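Local atomic coordinates of exodeoxyribonuclease (Neisseria meningitidis, PDB entry 2JC5), a protein that probably cleaves DNA at abasic sites as a magnesium- or manganese-dependent endonuclease of the AP/ExoA repair family. Residues Gln223-His237 / His247-Glu259. Sequence-based numbering, arbitrary orientation. Where two conformers were deposited one is given.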
ATOM      1  N   GLN A 223       4.998   0.641   4.034  1.00  5.27           N
ATOM      2  CA  GLN A 223       4.781  -0.563   4.845  1.00  6.03           C
ATOM      3  C   GLN A 223       4.837  -0.123   6.298  1.00  5.65           C
ATOM      4  O   GLN A 223       5.887   0.281   6.777  1.00  7.32           O
ATOM      5  CB  GLN A 223       5.826  -1.636   4.510  1.00  5.88           C
ATOM      6  CG  GLN A 223       5.682  -2.151   3.077  1.00  6.91           C
ATOM      7  CD  GLN A 223       6.399  -3.475   2.766  1.00  4.99           C
ATOM      8  OE1 GLN A 223       6.723  -4.280   3.644  1.00  6.96           O
ATOM      9  NE2 GLN A 223       6.619  -3.707   1.488  1.00  6.38           N
ATOM     10  N   MET A 224       3.680  -0.116   6.957  1.00  5.94           N
ATOM     11  CA  MET A 224       3.601   0.197   8.384  1.00  6.11           C
ATOM     12  C   MET A 224       3.649  -1.111   9.160  1.00  6.82           C
ATOM     13  O   MET A 224       2.871  -2.011   8.871  1.00  5.85           O
ATOM     14  CB  MET A 224       2.310   0.937   8.735  1.00  7.51           C
ATOM     15  CG  MET A 224       2.209   2.332   8.138  1.00  8.82           C
ATOM     16  SD  MET A 224       3.369   3.474   8.939  1.00 10.39           S
ATOM     17  CE  MET A 224       2.682   5.035   8.382  1.00  9.40           C
ATOM     18  N   VAL A 225       4.553  -1.217  10.132  1.00  5.96           N
ATOM     19  CA  VAL A 225       4.889  -2.508  10.730  1.00  5.09           C
ATOM     20  C   VAL A 225       4.831  -2.451  12.260  1.00  6.89           C
ATOM     21  O   VAL A 225       5.173  -1.436  12.876  1.00  6.47           O
ATOM     22  CB  VAL A 225       6.301  -2.954  10.239  1.00  6.01           C
ATOM     23  CG1 VAL A 225       6.637  -4.370  10.681  1.00  7.11           C
ATOM     24  CG2 VAL A 225       6.390  -2.863   8.708  1.00  8.00           C
ATOM     25  N   THR A 226       4.420  -3.561  12.867  1.00  6.42           N
ATOM     26  CA  THR A 226       4.434  -3.739  14.327  1.00  6.45           C
ATOM     27  C   THR A 226       5.878  -3.834  14.838  1.00  8.40           C
ATOM     28  O   THR A 226       6.786  -4.079  14.054  1.00  8.22           O
ATOM     29  CB  THR A 226       3.626  -4.981  14.693  1.00  6.91           C
ATOM     30  OG1 THR A 226       4.007  -6.066  13.844  1.00  8.09           O
ATOM     31  CG2 THR A 226       2.147  -4.684  14.526  1.00  7.63           C
ATOM     32  N   PRO A 227       6.093  -3.583  16.147  1.00  8.72           N
ATOM     33  CA  PRO A 227       7.465  -3.398  16.642  1.00  9.15           C
ATOM     34  C   PRO A 227       8.446  -4.556  16.479  1.00  9.18           C
ATOM     35  O   PRO A 227       9.568  -4.330  16.000  1.00  9.70           O
ATOM     36  CB  PRO A 227       7.264  -3.051  18.125  1.00 10.73           C
ATOM     37  CG  PRO A 227       5.866  -2.693  18.272  1.00 12.24           C
ATOM     38  CD  PRO A 227       5.085  -3.310  17.185  1.00 10.92           C
ATOM     39  N   GLU A 228       8.059  -5.783  16.815  1.00  8.93           N
ATOM     40  CA  GLU A 228       9.046  -6.860  16.796  1.00 10.40           C
ATOM     41  C   GLU A 228       9.416  -7.195  15.368  1.00  9.37           C
ATOM     42  O   GLU A 228      10.588  -7.414  15.049  1.00 10.81           O
ATOM     43  CB  GLU A 228       8.553  -8.073  17.576  1.00 10.93           C
ATOM     44  CG  GLU A 228       8.492  -7.731  19.067  1.00 11.86           C
ATOM     45  CD  GLU A 228       7.773  -8.732  19.929  0.50 10.97           C
ATOM     46  OE1 GLU A 228       6.547  -8.884  19.783  0.50 11.25           O
ATOM     47  OE2 GLU A 228       8.437  -9.342  20.803  0.50 10.96           O
ATOM     48  N   LEU A 229       8.430  -7.177  14.483  1.00  8.87           N
ATOM     49  CA  LEU A 229       8.714  -7.439  13.076  1.00  7.90           C
ATOM     50  C   LEU A 229       9.530  -6.300  12.436  1.00  8.38           C
ATOM     51  O   LEU A 229      10.384  -6.547  11.580  1.00  8.26           O
ATOM     52  CB  LEU A 229       7.417  -7.683  12.295  1.00  7.39           C
ATOM     53  CG  LEU A 229       7.532  -7.965  10.786  1.00  8.18           C
ATOM     54  CD1 LEU A 229       8.460  -9.110  10.449  1.00  8.99           C
ATOM     55  CD2 LEU A 229       6.132  -8.233  10.226  1.00  7.72           C
ATOM     56  N   ALA A 230       9.275  -5.057  12.846  1.00  7.28           N
ATOM     57  CA  ALA A 230      10.046  -3.916  12.332  1.00  8.56           C
ATOM     58  C   ALA A 230      11.533  -4.108  12.622  1.00  8.65           C
ATOM     59  O   ALA A 230      12.369  -3.782  11.795  1.00  8.72           O
ATOM     60  CB  ALA A 230       9.547  -2.608  12.912  1.00  7.43           C
ATOM     61  N   ALA A 231      11.841  -4.640  13.805  1.00  8.42           N
ATOM     62  CA  ALA A 231      13.235  -4.923  14.204  1.00  8.17           C
ATOM     63  C   ALA A 231      13.884  -6.030  13.378  1.00  7.93           C
ATOM     64  O   ALA A 231      15.093  -6.227  13.460  1.00  8.61           O
ATOM     65  CB  ALA A 231      13.295  -5.303  15.685  1.00 10.76           C
ATOM     66  N   LYS A 232      13.087  -6.746  12.600  1.00  9.26           N
ATOM     67  CA  LYS A 232      13.555  -7.816  11.731  1.00  9.60           C
ATOM     68  C   LYS A 232      13.768  -7.370  10.275  1.00  7.97           C
ATOM     69  O   LYS A 232      14.305  -8.121   9.468  1.00  9.21           O
ATOM     70  CB  LYS A 232      12.587  -9.006  11.811  1.00 10.46           C
ATOM     71  CG  LYS A 232      12.609  -9.610  13.211  1.00 10.96           C
ATOM     72  CD  LYS A 232      11.778 -10.836  13.408  1.00 12.76           C
ATOM     73  CE  LYS A 232      12.185 -11.538  14.727  1.00 14.35           C
ATOM     74  NZ  LYS A 232      13.664 -11.884  14.870  1.00 16.23           N
ATOM     75  N   ALA A 233      13.354  -6.152   9.937  1.00  8.32           N
ATOM     76  CA  ALA A 233      13.565  -5.609   8.592  1.00  8.00           C
ATOM     77  C   ALA A 233      15.049  -5.430   8.342  1.00  9.74           C
ATOM     78  O   ALA A 233      15.725  -4.778   9.129  1.00 10.16           O
ATOM     79  CB  ALA A 233      12.852  -4.263   8.434  1.00  9.57           C
ATOM     80  N   VAL A 234      15.537  -5.993   7.239  1.00  8.19           N
ATOM     81  CA  VAL A 234      16.964  -5.919   6.896  1.00  9.93           C
ATOM     82  C   VAL A 234      17.311  -4.970   5.740  1.00 10.06           C
ATOM     83  O   VAL A 234      18.418  -4.439   5.670  1.00 13.33           O
ATOM     84  CB  VAL A 234      17.568  -7.314   6.635  1.00 10.30           C
ATOM     85  CG1 VAL A 234      17.549  -8.145   7.915  1.00 13.07           C
ATOM     86  CG2 VAL A 234      16.859  -8.033   5.515  1.00 12.72           C
ATOM     87  N   SER A 235      16.368  -4.738   4.841  1.00  9.80           N
ATOM     88  CA  SER A 235      16.593  -3.840   3.732  1.00 10.08           C
ATOM     89  C   SER A 235      15.301  -3.516   3.024  1.00  8.92           C
ATOM     90  O   SER A 235      14.287  -4.174   3.209  1.00  8.03           O
ATOM     91  CB  SER A 235      17.582  -4.446   2.745  1.00 13.68           C
ATOM     92  OG  SER A 235      16.965  -5.485   2.049  1.00 16.65           O
ATOM     93  N   ALA A 236      15.352  -2.485   2.201  1.00  7.48           N
ATOM     94  CA  ALA A 236      14.208  -2.122   1.370  1.00  7.23           C
ATOM     95  C   ALA A 236      14.712  -1.392   0.141  1.00  7.08           C
ATOM     96  O   ALA A 236      15.843  -0.872   0.118  1.00  8.97           O
ATOM     97  CB  ALA A 236      13.219  -1.266   2.147  1.00  9.20           C
ATOM     98  N   HIS A 237      13.878  -1.363  -0.891  1.00  7.23           N
ATOM     99  CA  HIS A 237      14.137  -0.534  -2.056  1.00  7.02           C
ATOM    100  C   HIS A 237      12.849  -0.156  -2.751  1.00  6.79           C
ATOM    101  O   HIS A 237      11.827  -0.820  -2.590  1.00  7.55           O
ATOM    102  CB  HIS A 237      15.117  -1.198  -3.036  1.00  8.77           C
ATOM    103  CG  HIS A 237      14.599  -2.432  -3.715  1.00  9.85           C
ATOM    104  ND1 HIS A 237      14.726  -3.692  -3.166  1.00 11.40           N
ATOM    105  CD2 HIS A 237      14.001  -2.607  -4.922  1.00 11.17           C
ATOM    106  CE1 HIS A 237      14.212  -4.584  -4.001  1.00 11.04           C
ATOM    107  NE2 HIS A 237      13.754  -3.951  -5.066  1.00 10.19           N
ATOM    108  N   HIS A 247       3.029   4.641  -9.828  1.00  6.49           N
ATOM    109  CA  HIS A 247       3.779   4.350  -8.615  1.00  5.37           C
ATOM    110  C   HIS A 247       4.893   3.369  -8.925  1.00  7.00           C
ATOM    111  O   HIS A 247       4.840   2.655  -9.935  1.00 10.11           O
ATOM    112  CB  HIS A 247       2.909   3.670  -7.564  1.00  5.83           C
ATOM    113  CG  HIS A 247       1.753   4.488  -7.088  1.00  6.12           C
ATOM    114  ND1 HIS A 247       1.672   5.011  -5.808  1.00  6.28           N
ATOM    115  CD2 HIS A 247       0.629   4.888  -7.725  1.00  6.08           C
ATOM    116  CE1 HIS A 247       0.534   5.670  -5.678  1.00  7.80           C
ATOM    117  NE2 HIS A 247      -0.120   5.610  -6.824  1.00  7.80           N
ATOM    118  N   ALA A 248       5.897   3.345  -8.047  1.00  5.36           N
ATOM    119  CA  ALA A 248       6.933   2.303  -8.053  1.00  5.28           C
ATOM    120  C   ALA A 248       6.679   1.297  -6.925  1.00  5.20           C
ATOM    121  O   ALA A 248       6.255   1.686  -5.833  1.00  7.93           O
ATOM    122  CB  ALA A 248       8.319   2.937  -7.885  1.00  7.44           C
ATOM    123  N   PRO A 249       6.962   0.001  -7.160  1.00  4.83           N
ATOM    124  CA  PRO A 249       6.846  -0.974  -6.071  1.00  5.82           C
ATOM    125  C   PRO A 249       7.785  -0.696  -4.918  1.00  5.24           C
ATOM    126  O   PRO A 249       8.944  -0.347  -5.131  1.00  7.44           O
ATOM    127  CB  PRO A 249       7.206  -2.302  -6.745  1.00  6.63           C
ATOM    128  CG  PRO A 249       6.888  -2.078  -8.162  1.00  6.32           C
ATOM    129  CD  PRO A 249       7.290  -0.652  -8.430  1.00  6.16           C
ATOM    130  N   LEU A 250       7.264  -0.853  -3.706  1.00  5.48           N
ATOM    131  CA  LEU A 250       8.016  -0.723  -2.470  1.00  6.43           C
ATOM    132  C   LEU A 250       8.292  -2.111  -1.923  1.00  5.58           C
ATOM    133  O   LEU A 250       7.372  -2.847  -1.603  1.00  5.48           O
ATOM    134  CB  LEU A 250       7.218   0.110  -1.464  1.00  7.40           C
ATOM    135  CG  LEU A 250       7.758   0.213  -0.042  1.00  6.20           C
ATOM    136  CD1 LEU A 250       9.146   0.890  -0.011  1.00  8.88           C
ATOM    137  CD2 LEU A 250       6.740   0.918   0.836  1.00  8.10           C
ATOM    138  N   VAL A 251       9.578  -2.476  -1.872  1.00  5.38           N
ATOM    139  CA  VAL A 251       9.988  -3.820  -1.510  1.00  6.58           C
ATOM    140  C   VAL A 251      10.702  -3.790  -0.175  1.00  7.22           C
ATOM    141  O   VAL A 251      11.644  -3.020  -0.000  1.00  7.86           O
ATOM    142  CB  VAL A 251      10.959  -4.372  -2.570  1.00  6.15           C
ATOM    143  CG1 VAL A 251      11.369  -5.830  -2.232  1.00  8.57           C
ATOM    144  CG2 VAL A 251      10.375  -4.239  -3.988  1.00  8.49           C
ATOM    145  N   VAL A 252      10.292  -4.642   0.757  1.00  7.15           N
ATOM    146  CA  VAL A 252      10.976  -4.737   2.066  1.00  7.06           C
ATOM    147  C   VAL A 252      11.273  -6.197   2.341  1.00  6.39           C
ATOM    148  O   VAL A 252      10.427  -7.058   2.082  1.00  6.64           O
ATOM    149  CB  VAL A 252      10.157  -4.138   3.220  1.00  8.12           C
ATOM    150  CG1 VAL A 252      10.960  -4.159   4.533  1.00  8.39           C
ATOM    151  CG2 VAL A 252       9.735  -2.696   2.887  1.00  8.59           C
ATOM    152  N   GLU A 253      12.479  -6.461   2.855  1.00  7.30           N
ATOM    153  CA  GLU A 253      12.915  -7.802   3.222  1.00  8.57           C
ATOM    154  C   GLU A 253      12.996  -7.904   4.732  1.00  8.14           C
ATOM    155  O   GLU A 253      13.657  -7.082   5.362  1.00  7.76           O
ATOM    156  CB  GLU A 253      14.282  -8.089   2.586  1.00 10.33           C
ATOM    157  CG  GLU A 253      14.179  -8.178   1.085  1.00 14.21           C
ATOM    158  CD  GLU A 253      15.497  -8.393   0.397  0.50 14.54           C
ATOM    159  OE1 GLU A 253      16.159  -9.413   0.692  0.50 18.30           O
ATOM    160  OE2 GLU A 253      15.848  -7.552  -0.462  0.50 18.67           O
ATOM    161  N   TYR A 254      12.328  -8.918   5.291  1.00  7.44           N
ATOM    162  CA  TYR A 254      12.275  -9.149   6.725  1.00  7.69           C
ATOM    163  C   TYR A 254      12.915 -10.489   7.067  1.00  8.12           C
ATOM    164  O   TYR A 254      12.686 -11.483   6.400  1.00  8.78           O
ATOM    165  CB  TYR A 254      10.817  -9.185   7.200  1.00  7.22           C
ATOM    166  CG  TYR A 254      10.040  -7.918   6.917  1.00  7.09           C
ATOM    167  CD1 TYR A 254       9.352  -7.759   5.716  1.00  7.52           C
ATOM    168  CD2 TYR A 254       9.957  -6.902   7.864  1.00  6.71           C
ATOM    169  CE1 TYR A 254       8.640  -6.601   5.451  1.00  7.15           C
ATOM    170  CE2 TYR A 254       9.247  -5.752   7.614  1.00  7.80           C
ATOM    171  CZ  TYR A 254       8.594  -5.596   6.409  1.00  6.98           C
ATOM    172  OH  TYR A 254       7.889  -4.447   6.142  1.00  7.06           O
ATOM    173  N   ASP A 255      13.728 -10.505   8.117  1.00  7.54           N
ATOM    174  CA  ASP A 255      14.295 -11.757   8.624  1.00  9.09           C
ATOM    175  C   ASP A 255      13.243 -12.416   9.500  1.00  9.67           C
ATOM    176  O   ASP A 255      13.280 -12.300  10.721  1.00  9.92           O
ATOM    177  CB  ASP A 255      15.563 -11.467   9.406  1.00  9.15           C
ATOM    178  CG  ASP A 255      16.212 -12.705   9.939  1.00 10.61           C
ATOM    179  OD1 ASP A 255      15.830 -13.795   9.483  1.00 12.74           O
ATOM    180  OD2 ASP A 255      17.110 -12.576  10.804  1.00 10.62           O
ATOM    181  N   TYR A 256      12.297 -13.091   8.849  1.00  8.52           N
ATOM    182  CA  TYR A 256      11.075 -13.574   9.490  1.00  9.00           C
ATOM    183  C   TYR A 256      10.456 -14.723   8.700  1.00  9.12           C
ATOM    184  O   TYR A 256      10.530 -14.761   7.474  1.00 10.35           O
ATOM    185  CB  TYR A 256      10.074 -12.437   9.598  1.00  8.56           C
ATOM    186  CG  TYR A 256       8.789 -12.774  10.305  1.00  8.86           C
ATOM    187  CD1 TYR A 256       8.658 -12.620  11.677  1.00  9.21           C
ATOM    188  CD2 TYR A 256       7.700 -13.260   9.599  1.00  8.32           C
ATOM    189  CE1 TYR A 256       7.470 -12.923  12.325  1.00  9.71           C
ATOM    190  CE2 TYR A 256       6.525 -13.546  10.233  1.00 10.07           C
ATOM    191  CZ  TYR A 256       6.409 -13.383  11.600  1.00  8.21           C
ATOM    192  OH  TYR A 256       5.215 -13.693  12.226  1.00 10.54           O
ATOM    193  N   ALA A 257       9.884 -15.671   9.437  1.00 10.06           N
ATOM    194  CA  ALA A 257       8.995 -16.693   8.899  1.00  9.54           C
ATOM    195  C   ALA A 257       7.881 -16.968   9.894  1.00  9.56           C
ATOM    196  O   ALA A 257       8.051 -16.773  11.097  1.00 10.84           O
ATOM    197  CB  ALA A 257       9.769 -17.963   8.610  1.00  9.60           C
ATOM    198  N   ALA A 258       6.747 -17.435   9.379  1.00  9.79           N
ATOM    199  CA  ALA A 258       5.574 -17.684  10.203  1.00 10.32           C
ATOM    200  C   ALA A 258       5.566 -19.076  10.831  1.00  9.95           C
ATOM    201  O   ALA A 258       4.625 -19.445  11.511  1.00 10.74           O
ATOM    202  CB  ALA A 258       4.304 -17.430   9.390  1.00 11.90           C
ATOM    203  N   GLU A 259       6.624 -19.835  10.591  1.00 10.92           N
ATOM    204  CA  GLU A 259       6.825 -21.147  11.214  1.00 12.58           C
ATOM    205  C   GLU A 259       8.307 -21.325  11.489  1.00 10.29           C
ATOM    206  O   GLU A 259       8.728 -22.359  12.025  1.00  7.94           O
ATOM    207  CB  GLU A 259       6.337 -22.260  10.294  1.00 15.06           C
ATOM    208  CG  GLU A 259       7.041 -22.323   8.978  1.00 17.00           C
ATOM    209  CD  GLU A 259       6.621 -23.519   8.139  0.50 17.16           C
ATOM    210  OE1 GLU A 259       5.399 -23.699   7.924  0.50 19.51           O
ATOM    211  OE2 GLU A 259       7.519 -24.271   7.690  0.50 20.06           O
ATOM    212  OXT GLU A 259       9.075 -20.410  11.158  1.00 10.85           O
TER
HETATM  213  O   HOH W   1      14.034 -13.616  13.000  1.00 22.39           O
HETATM  214  O   HOH W   2      15.926  -4.474  -0.728  1.00 21.45           O
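Gln223 reaches from one sheet of the DNase I-like beta sandwich to Tyr254 on the other, a worked example of how the buried interface between two sheets accommodates polar groups. From CB, which lies 3.8 Å from Tyr254 OH, the chain turns beside the backbone N (chi1 -65°) and then runs extended. CG passes Leu250 CD2, and CD rests on Val252 CG2 at 3.4 Å. At the end the amide divides its work: OE1 accepts a 2.8 Å hydrogen bond from Tyr254 OH at the edge of the phenol ring, with amide and ring planes 28° apart, while NE2 makes a weak bond to Leu250 O and a hydrogen bond to Ile4 O of the neighbouring strand 2-8. The amide is thereby held from both ends. Tyr254 is packed along its length: Val252 CG1 lies over one face toward the rim, Leu229 CD1 meets CD2 at 3.7 Å, Ala233 CB is near CE2 and Val225 CG2 touches OH. The same methyl of Leu229 also packs against Tyr256, whose hydroxyl bonds to Asp143.

Strand 250-254 pairs with 233-237 as an antiparallel hairpin at the edge of its sheet. Between Ala233 and Ser235 the register slips by one residue, a beta bulge: Val234 and Ser235 both face Glu253, Val234 N donating to its O and Ser235 O accepting from its N. On the face away from Gln223, the His237 ring lies over Val251, a CH-pi contact with CB 3.8 Å from the ring centroid. A water in the plane of this imidazole joins His237 ND1, at 2.8 Å, to Ser235 OG.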